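Acetyl-CoA acetyltransferase (Mycobacterium smegmatis, PDB 4EGV) probably acts as an acyltransferase and folds as a monomeric thiolase-like protein. Local coordinates at residues S91-S96 with A108-I113; G190-Y195 with S344-P349; L197-R202 with V256-R261. One frame throughout, in Å; residues are numbered along the deposited sequence.

Contact 1 (S91-S96 with A108-I113); sequences SNYPRS and AVLEVI
Pro94 sets its ring down on Ala108 and Val109, where the first turn of helix 93-101 meets strand 107-110. Helix and strand form the second half of a beta-alpha-beta crossover: strands 70-73 and 107-110 run parallel and adjacent, and 107-110 is an outermost strand of the mixed sheet of the thiolase fold. The tight part lies beneath the proline. Its CB faces Ala108 CB at 4.3 Å, and its CG rests 3.6 Å from Val109 O. Both Pro94 and Ala108 also touch Val71, so the buried proline packs against two neighbouring strands at once.

Toward solvent the packing thins to one methyl at a time. Tyr93 meets Leu110 with its ring edge: Leu110 CD1 comes up in the plane of the ring, 3.8 Å from Tyr93 CD2. Leu110 gets there because its CG stands anti to the backbone N (chi1 -172°), which brings CD1 round to the ring. At the other end Arg95 runs out extended from CG to NE and lays one guanidinium face over the Ala108 methyl, with NE 3.8 Å from CB. Its polar end is held by the chain just before the strand, NH1 bonding to Pro105 O.

No hydrogen bond links the two segments; the helix start is fixed from within. Asn92 is the N-cap, its OD1 accepting a long, weak bond from Arg95 N, while its carbonyl O takes two donors from opposite faces of its plane, Ser96 N at 3.2 Å and Ser96 OG at 2.6 Å.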
loop_
_atom_site.group_PDB
_atom_site.type_symbol
_atom_site.label_atom_id
_atom_site.label_comp_id
_atom_site.label_asym_id
_atom_site.label_seq_id
_atom_site.Cartn_x
_atom_site.Cartn_y
_atom_site.Cartn_z
ATOM N N SER A 91 -25.905 -9.420 -3.960
ATOM C CA SER A 91 -25.539 -8.010 -3.903
ATOM C C SER A 91 -24.638 -7.529 -5.034
ATOM O O SER A 91 -23.688 -8.160 -5.401
ATOM C CB SER A 91 -24.903 -7.677 -2.575
ATOM O OG SER A 91 -25.379 -6.453 -2.105
ATOM N N ASN A 92 -24.966 -6.382 -5.580
ATOM C CA ASN A 92 -24.101 -5.708 -6.487
ATOM C C ASN A 92 -23.738 -4.367 -5.857
ATOM O O ASN A 92 -24.493 -3.452 -5.849
ATOM C CB ASN A 92 -24.792 -5.538 -7.825
ATOM C CG ASN A 92 -23.839 -5.324 -8.957
ATOM O OD1 ASN A 92 -22.857 -4.658 -8.837
ATOM N ND2 ASN A 92 -24.155 -5.886 -10.063
ATOM N N TYR A 93 -22.560 -4.270 -5.300
ATOM C CA TYR A 93 -22.205 -3.080 -4.592
ATOM C C TYR A 93 -21.870 -1.883 -5.472
ATOM O O TYR A 93 -22.298 -0.807 -5.170
ATOM C CB TYR A 93 -21.167 -3.421 -3.531
ATOM C CG TYR A 93 -20.017 -2.488 -3.376
ATOM C CD1 TYR A 93 -20.152 -1.307 -2.690
ATOM C CD2 TYR A 93 -18.790 -2.788 -3.886
ATOM C CE1 TYR A 93 -19.134 -0.473 -2.552
ATOM C CE2 TYR A 93 -17.764 -1.930 -3.742
ATOM C CZ TYR A 93 -17.944 -0.796 -3.071
ATOM O OH TYR A 93 -16.896 0.020 -2.917
ATOM N N PRO A 94 -21.171 -2.083 -6.589
ATOM C CA PRO A 94 -20.976 -1.008 -7.537
ATOM C C PRO A 94 -22.228 -0.445 -8.204
ATOM O O PRO A 94 -22.336 0.756 -8.274
ATOM C CB PRO A 94 -20.036 -1.626 -8.557
ATOM C CG PRO A 94 -19.373 -2.622 -7.837
ATOM C CD PRO A 94 -20.376 -3.246 -6.996
ATOM N N ARG A 95 -23.153 -1.281 -8.685
ATOM C CA ARG A 95 -24.491 -0.805 -9.161
ATOM C C ARG A 95 -25.421 -0.148 -8.127
ATOM O O ARG A 95 -26.180 0.727 -8.488
ATOM C CB ARG A 95 -25.268 -1.885 -9.924
ATOM C CG ARG A 95 -24.871 -1.923 -11.338
ATOM C CD ARG A 95 -25.625 -2.882 -12.178
ATOM N NE ARG A 95 -24.794 -3.087 -13.348
ATOM C CZ ARG A 95 -24.648 -2.201 -14.344
ATOM N NH1 ARG A 95 -25.300 -1.020 -14.340
ATOM N NH2 ARG A 95 -23.804 -2.502 -15.331
ATOM N N SER A 96 -25.372 -0.567 -6.867
ATOM C CA SER A 96 -26.168 0.085 -5.859
ATOM C C SER A 96 -25.702 1.531 -5.680
ATOM O O SER A 96 -26.515 2.399 -5.387
ATOM C CB SER A 96 -26.091 -0.617 -4.490
ATOM O OG SER A 96 -26.189 -2.015 -4.506
ATOM N N ALA A 108 -20.165 -2.427 -14.835
ATOM C CA ALA A 108 -19.841 -2.328 -13.434
ATOM C C ALA A 108 -18.680 -3.302 -13.129
ATOM O O ALA A 108 -18.648 -4.422 -13.621
ATOM C CB ALA A 108 -21.062 -2.611 -12.583
ATOM N N VAL A 109 -17.700 -2.856 -12.345
ATOM C CA VAL A 109 -16.555 -3.710 -12.017
ATOM C C VAL A 109 -16.341 -3.829 -10.527
ATOM O O VAL A 109 -16.411 -2.847 -9.840
ATOM C CB VAL A 109 -15.220 -3.220 -12.735
ATOM C CG1 VAL A 109 -14.049 -3.999 -12.315
ATOM C CG2 VAL A 109 -15.340 -3.308 -14.216
ATOM N N LEU A 110 -16.100 -5.048 -10.039
ATOM C CA LEU A 110 -15.667 -5.310 -8.649
ATOM C C LEU A 110 -14.240 -5.828 -8.710
ATOM O O LEU A 110 -13.977 -6.899 -9.231
ATOM C CB LEU A 110 -16.593 -6.299 -7.914
ATOM C CG LEU A 110 -16.346 -6.496 -6.400
ATOM C CD1 LEU A 110 -16.367 -5.156 -5.587
ATOM C CD2 LEU A 110 -17.310 -7.525 -5.785
ATOM N N GLU A 111 -13.318 -5.035 -8.182
ATOM C CA GLU A 111 -11.894 -5.257 -8.410
ATOM C C GLU A 111 -11.354 -6.327 -7.449
ATOM O O GLU A 111 -12.035 -6.701 -6.489
ATOM C CB GLU A 111 -11.150 -3.898 -8.331
ATOM C CG GLU A 111 -9.557 -3.882 -8.326
ATOM C CD GLU A 111 -8.833 -4.421 -9.615
ATOM O OE1 GLU A 111 -9.319 -5.354 -10.286
ATOM O OE2 GLU A 111 -7.732 -3.893 -9.934
ATOM N N VAL A 112 -10.167 -6.851 -7.737
ATOM C CA VAL A 112 -9.441 -7.769 -6.841
ATOM C C VAL A 112 -9.002 -7.114 -5.520
ATOM O O VAL A 112 -8.886 -5.921 -5.420
ATOM C CB VAL A 112 -8.179 -8.443 -7.559
ATOM C CG1 VAL A 112 -8.599 -9.294 -8.811
ATOM C CG2 VAL A 112 -7.071 -7.401 -7.906
ATOM N N ILE A 113 -8.732 -7.915 -4.507
ATOM C CA ILE A 113 -8.269 -7.411 -3.198
ATOM C C ILE A 113 -6.890 -6.730 -3.303
ATOM O O ILE A 113 -6.129 -6.992 -4.228
ATOM C CB ILE A 113 -8.236 -8.569 -2.091
ATOM C CG1 ILE A 113 -8.384 -8.023 -0.687
ATOM C CG2 ILE A 113 -6.959 -9.442 -2.171
ATOM C CD1 ILE A 113 -9.831 -7.953 -0.148
#

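Contact 2 (G190-Y195 with S344-P349); sequences GAPVQY and SCFPFP
Tyr195 and Phe346 bring their rings together nearly parallel, planes 22° apart, where the first turns of helix 191-206 meet the loop leading from strand 337-342 of the thiolase-fold sheet into helix 348-357. The offset is so large that little of one ring lies over the other, with centroids 4.6 Å from each other. What lies over the Phe346 face is mainly Tyr195 CB, a CH-pi contact 4.0 Å from the ring centroid; in return Phe346 CD2 sits over the rim of one tyrosine face. Phe346 is directed across to the helix because its CG stands anti to its own carbonyl carbon (chi1 -56°).

Farther out on the phenylalanine, CZ meets the preceding turn of the helix, with Pro192 CG at 3.6 Å and the two side chains crossing obliquely. The far end of Tyr195 enters a different setting: Phe348 CD2 stands at the edge of its ring, near the plane, and Pro349 approaches with its side chain at about a right angle. The touching atoms are all carbon, and no hydrogen bond joins the segments. The tyrosine hydroxyl is engaged beyond them, with Ala412 N, while CE1 of the same Tyr195 ring lies 4.0 Å from Pro349 CD.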
loop_
_atom_site.group_PDB
_atom_site.type_symbol
_atom_site.label_atom_id
_atom_site.label_comp_id
_atom_site.label_asym_id
_atom_site.label_seq_id
_atom_site.Cartn_x
_atom_site.Cartn_y
_atom_site.Cartn_z
ATOM N N GLY A 190 -2.211 -13.527 9.003
ATOM C CA GLY A 190 -2.451 -12.096 9.018
ATOM C C GLY A 190 -1.322 -11.205 8.511
ATOM O O GLY A 190 -0.187 -11.605 8.503
ATOM N N ALA A 191 -1.637 -9.985 8.095
ATOM C CA ALA A 191 -0.651 -9.069 7.548
ATOM C C ALA A 191 0.546 -8.734 8.431
ATOM O O ALA A 191 1.613 -8.655 7.955
ATOM C CB ALA A 191 -1.288 -7.852 7.109
ATOM N N PRO A 192 0.351 -8.536 9.718
ATOM C CA PRO A 192 1.392 -8.058 10.609
ATOM C C PRO A 192 2.525 -9.002 10.914
ATOM O O PRO A 192 3.634 -8.572 10.981
ATOM C CB PRO A 192 0.617 -7.809 11.884
ATOM C CG PRO A 192 -0.633 -7.477 11.434
ATOM C CD PRO A 192 -0.940 -8.388 10.362
ATOM N N VAL A 193 2.205 -10.252 11.163
ATOM C CA VAL A 193 3.186 -11.266 11.373
ATOM C C VAL A 193 4.144 -11.427 10.137
ATOM O O VAL A 193 5.347 -11.675 10.271
ATOM C CB VAL A 193 2.477 -12.562 11.824
ATOM C CG1 VAL A 193 2.018 -13.387 10.648
ATOM C CG2 VAL A 193 3.398 -13.386 12.654
ATOM N N GLN A 194 3.602 -11.248 8.944
ATOM C CA GLN A 194 4.371 -11.407 7.714
ATOM C C GLN A 194 5.237 -10.221 7.404
ATOM O O GLN A 194 6.319 -10.389 6.878
ATOM C CB GLN A 194 3.442 -11.667 6.547
ATOM C CG GLN A 194 3.590 -13.052 6.001
ATOM C CD GLN A 194 2.355 -13.550 5.301
ATOM O OE1 GLN A 194 1.241 -13.489 5.843
ATOM N NE2 GLN A 194 2.541 -14.053 4.076
ATOM N N TYR A 195 4.744 -9.028 7.730
ATOM C CA TYR A 195 5.513 -7.818 7.651
ATOM C C TYR A 195 6.623 -7.753 8.668
ATOM O O TYR A 195 7.616 -7.077 8.434
ATOM C CB TYR A 195 4.617 -6.588 7.769
ATOM C CG TYR A 195 4.111 -6.114 6.422
ATOM C CD1 TYR A 195 4.947 -5.435 5.524
ATOM C CD2 TYR A 195 2.805 -6.390 6.025
ATOM C CE1 TYR A 195 4.471 -5.023 4.288
ATOM C CE2 TYR A 195 2.318 -5.978 4.790
ATOM C CZ TYR A 195 3.146 -5.298 3.937
ATOM O OH TYR A 195 2.663 -4.925 2.730
ATOM N N SER A 344 1.729 3.016 3.734
ATOM C CA SER A 344 2.380 2.827 5.029
ATOM C C SER A 344 1.557 2.077 6.077
ATOM O O SER A 344 1.258 2.643 7.139
ATOM C CB SER A 344 2.755 4.214 5.595
ATOM O OG SER A 344 1.617 5.067 5.701
ATOM N N CYS A 345 1.177 0.824 5.840
ATOM C CA CYS A 345 0.478 0.109 6.937
ATOM C C CYS A 345 1.565 -0.192 8.001
ATOM O O CYS A 345 1.392 -0.006 9.192
ATOM C CB CYS A 345 -0.277 -1.138 6.421
ATOM S SG CYS A 345 -1.817 -1.711 7.340
ATOM N N PHE A 346 2.727 -0.585 7.500
ATOM C CA PHE A 346 3.916 -0.851 8.291
ATOM C C PHE A 346 5.076 -0.029 7.728
ATOM O O PHE A 346 5.027 0.464 6.632
ATOM C CB PHE A 346 4.205 -2.353 8.227
ATOM C CG PHE A 346 3.042 -3.211 8.683
ATOM C CD1 PHE A 346 2.875 -3.492 10.045
ATOM C CD2 PHE A 346 2.101 -3.689 7.776
ATOM C CE1 PHE A 346 1.797 -4.249 10.491
ATOM C CE2 PHE A 346 1.024 -4.440 8.203
ATOM C CZ PHE A 346 0.862 -4.727 9.560
ATOM N N PRO A 347 6.116 0.161 8.507
ATOM C CA PRO A 347 7.265 0.900 8.057
ATOM C C PRO A 347 7.967 0.352 6.803
ATOM O O PRO A 347 8.434 1.122 5.971
ATOM C CB PRO A 347 8.201 0.809 9.257
ATOM C CG PRO A 347 7.333 0.744 10.369
ATOM C CD PRO A 347 6.193 -0.091 9.948
ATOM N N PHE A 348 8.039 -0.961 6.681
ATOM C CA PHE A 348 8.769 -1.592 5.626
ATOM C C PHE A 348 8.535 -1.052 4.197
ATOM O O PHE A 348 9.498 -0.736 3.505
ATOM C CB PHE A 348 8.617 -3.114 5.688
ATOM C CG PHE A 348 9.284 -3.799 4.562
ATOM C CD1 PHE A 348 10.672 -4.110 4.612
ATOM C CD2 PHE A 348 8.573 -4.060 3.375
ATOM C CE1 PHE A 348 11.340 -4.715 3.500
ATOM C CE2 PHE A 348 9.222 -4.676 2.236
ATOM C CZ PHE A 348 10.614 -5.003 2.306
ATOM N N PRO A 349 7.275 -0.967 3.729
ATOM C CA PRO A 349 7.082 -0.591 2.328
ATOM C C PRO A 349 7.412 0.862 2.048
ATOM O O PRO A 349 7.543 1.241 0.879
ATOM C CB PRO A 349 5.590 -0.881 2.075
ATOM C CG PRO A 349 4.999 -0.924 3.354
ATOM C CD PRO A 349 6.002 -1.327 4.365
#

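Contact 3 (L197-R202 with V256-R261); sequences LLENAR and VDPYPR
A two-residue beta-hairpin turn with a cis proline, joining strands 254-256 and 259-260, packs here against one side of helix 191-206. The turn runs from Val256 to Tyr259, closed by Tyr259 N bonding to Val256 O at 2.7 Å, and the peptide bond before Pro258 is cis. All five residues that touch across the contact are buried.

The one hydrogen bond between the segments runs from Tyr259 OH to Glu199 OE2, 2.7 Å long. It uses the anti lone pair of OE2, the one away from the other carboxylate oxygen, and OE2 lies at the edge of the tyrosine ring, in its plane. The carboxylate itself is turned almost square to that ring, 86° between planes. Glu199 manages this with a chain bent at chi2 (92°), which swings the carboxylate aside from the run of CB and CG. Both oxygens are held: OE1 is hydrogen-bonded to Tyr213 OH, and OE2 also takes a weak bond from Phe348 N. These partners would hold the buried carboxylate in its rotation.

Beside this bond, Pro258 packs on the helix. Its CG comes 4.0 Å from Glu199 CG and 3.9 Å from Asn200 OD1, the asparagine meeting it from the opposite direction. Within the turn, Pro258 CD lies over the centre of one face of the Tyr259 ring, 3.8 Å above the plane. Asn200 ND2 is 3.6 Å from Asp257 OD2, too long to count as a bond; ND2 instead donates to Tyr460 O in strand 453-463, and Asp257 OD1 pairs with Tyr464 OH just after it, so helix and turn both face the additional C-terminal domain. With cis Pro258 in its third position, the turn is of the kind classed as a type VI beta-turn.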
loop_
_atom_site.group_PDB
_atom_site.type_symbol
_atom_site.label_atom_id
_atom_site.label_comp_id
_atom_site.label_asym_id
_atom_site.label_seq_id
_atom_site.Cartn_x
_atom_site.Cartn_y
_atom_site.Cartn_z
ATOM N N LEU A 197 8.476 -10.286 9.477
ATOM C CA LEU A 197 9.577 -11.036 8.879
ATOM C C LEU A 197 10.404 -10.187 7.889
ATOM O O LEU A 197 11.624 -10.285 7.810
ATOM C CB LEU A 197 9.048 -12.288 8.181
ATOM C CG LEU A 197 8.602 -13.436 9.084
ATOM C CD1 LEU A 197 7.577 -14.340 8.472
ATOM C CD2 LEU A 197 9.760 -14.192 9.640
ATOM N N LEU A 198 9.722 -9.357 7.116
ATOM C CA LEU A 198 10.340 -8.504 6.119
ATOM C C LEU A 198 11.125 -7.413 6.749
ATOM O O LEU A 198 12.162 -7.065 6.312
ATOM C CB LEU A 198 9.274 -7.853 5.229
ATOM C CG LEU A 198 8.817 -8.472 3.909
ATOM C CD1 LEU A 198 8.569 -9.896 4.015
ATOM C CD2 LEU A 198 7.653 -7.791 3.371
ATOM N N GLU A 199 10.552 -6.849 7.776
ATOM C CA GLU A 199 11.168 -5.853 8.580
ATOM C C GLU A 199 12.382 -6.334 9.346
ATOM O O GLU A 199 13.281 -5.599 9.473
ATOM C CB GLU A 199 10.122 -5.297 9.499
ATOM C CG GLU A 199 10.377 -3.931 9.962
ATOM C CD GLU A 199 9.766 -2.862 9.124
ATOM O OE1 GLU A 199 10.504 -2.007 8.676
ATOM O OE2 GLU A 199 8.565 -2.824 8.962
ATOM N N ASN A 200 12.416 -7.578 9.810
ATOM C CA ASN A 200 13.574 -8.112 10.476
ATOM C C ASN A 200 14.621 -8.569 9.489
ATOM O O ASN A 200 15.777 -8.577 9.773
ATOM C CB ASN A 200 13.176 -9.222 11.422
ATOM C CG ASN A 200 12.673 -8.725 12.701
ATOM O OD1 ASN A 200 13.077 -7.722 13.164
ATOM N ND2 ASN A 200 11.778 -9.428 13.272
ATOM N N ALA A 201 14.193 -8.896 8.298
ATOM C CA ALA A 201 15.115 -9.169 7.186
ATOM C C ALA A 201 15.884 -7.917 6.684
ATOM O O ALA A 201 17.034 -8.026 6.251
ATOM C CB ALA A 201 14.405 -9.880 6.060
ATOM N N ARG A 202 15.248 -6.750 6.754
ATOM C CA ARG A 202 15.864 -5.493 6.362
ATOM C C ARG A 202 16.823 -5.041 7.453
ATOM O O ARG A 202 17.860 -4.431 7.190
ATOM C CB ARG A 202 14.795 -4.430 6.124
ATOM C CG ARG A 202 15.310 -3.105 5.653
ATOM C CD ARG A 202 14.236 -2.082 5.500
ATOM N NE ARG A 202 14.826 -0.780 5.239
ATOM C CZ ARG A 202 15.157 0.108 6.178
ATOM N NH1 ARG A 202 14.914 -0.162 7.446
ATOM N NH2 ARG A 202 15.724 1.273 5.843
ATOM N N VAL A 256 3.558 -7.910 17.667
ATOM C CA VAL A 256 4.250 -8.837 16.799
ATOM C C VAL A 256 5.622 -8.203 16.505
ATOM O O VAL A 256 5.688 -7.027 16.201
ATOM C CB VAL A 256 3.409 -9.110 15.511
ATOM C CG1 VAL A 256 4.257 -9.649 14.417
ATOM C CG2 VAL A 256 2.228 -10.060 15.798
ATOM N N ASP A 257 6.700 -8.976 16.656
ATOM C CA ASP A 257 8.043 -8.453 16.512
ATOM C C ASP A 257 8.268 -7.981 15.089
ATOM O O ASP A 257 8.091 -8.742 14.150
ATOM C CB ASP A 257 9.105 -9.481 16.897
ATOM C CG ASP A 257 10.371 -8.829 17.494
ATOM O OD1 ASP A 257 10.386 -8.583 18.726
ATOM O OD2 ASP A 257 11.348 -8.575 16.747
ATOM N N PRO A 258 8.746 -6.743 14.923
ATOM C CA PRO A 258 9.343 -5.864 15.913
ATOM C C PRO A 258 8.491 -4.702 16.369
ATOM O O PRO A 258 9.039 -3.757 16.951
ATOM C CB PRO A 258 10.557 -5.313 15.164
ATOM C CG PRO A 258 10.114 -5.237 13.773
ATOM C CD PRO A 258 8.972 -6.227 13.575
ATOM N N TYR A 259 7.181 -4.765 16.112
ATOM C CA TYR A 259 6.280 -3.615 16.319
ATOM C C TYR A 259 5.567 -3.515 17.664
ATOM O O TYR A 259 4.916 -4.460 18.112
ATOM C CB TYR A 259 5.194 -3.546 15.270
ATOM C CG TYR A 259 5.625 -3.811 13.874
ATOM C CD1 TYR A 259 6.359 -2.857 13.157
ATOM C CD2 TYR A 259 5.260 -5.010 13.233
ATOM C CE1 TYR A 259 6.744 -3.088 11.845
ATOM C CE2 TYR A 259 5.646 -5.261 11.938
ATOM C CZ TYR A 259 6.385 -4.294 11.248
ATOM O OH TYR A 259 6.735 -4.538 9.958
ATOM N N PRO A 260 5.688 -2.337 18.298
ATOM C CA PRO A 260 4.852 -1.978 19.441
ATOM C C PRO A 260 3.476 -1.575 18.977
ATOM O O PRO A 260 3.318 -1.112 17.862
ATOM C CB PRO A 260 5.572 -0.793 20.068
ATOM C CG PRO A 260 6.735 -0.470 19.180
ATOM C CD PRO A 260 6.710 -1.314 17.985
ATOM N N ARG A 261 2.490 -1.770 19.841
ATOM C CA ARG A 261 1.100 -1.459 19.534
ATOM C C ARG A 261 0.818 -0.119 18.851
ATOM O O ARG A 261 0.029 -0.105 17.960
ATOM C CB ARG A 261 0.230 -1.570 20.774
ATOM C CG ARG A 261 -1.192 -1.942 20.461
ATOM C CD ARG A 261 -2.097 -1.779 21.668
ATOM N NE ARG A 261 -3.155 -0.822 21.399
ATOM C CZ ARG A 261 -3.178 0.472 21.735
ATOM N NH1 ARG A 261 -2.186 1.062 22.397
ATOM N NH2 ARG A 261 -4.234 1.196 21.390
#

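From the N terminus, contact 1 comes first and closes a short loop, 11 residues between its segments, within the crossover at the sheet edge. It is finished before the chain reaches helix 191-206, the element shared by the other two. Contact 2 closes a loop of 148 residues, from the start of that helix to the loop after strand 337-342; contact 3 opens and shuts inside that span, bringing the hairpin at 257-258 back onto the same helix. Their centres are about 8 Å apart, and they touch, among other places, where Tyr195 O and Tyr259 OH make a weak hydrogen bond. Contact 1 lies apart, its centre about 27 Å from that of contact 2.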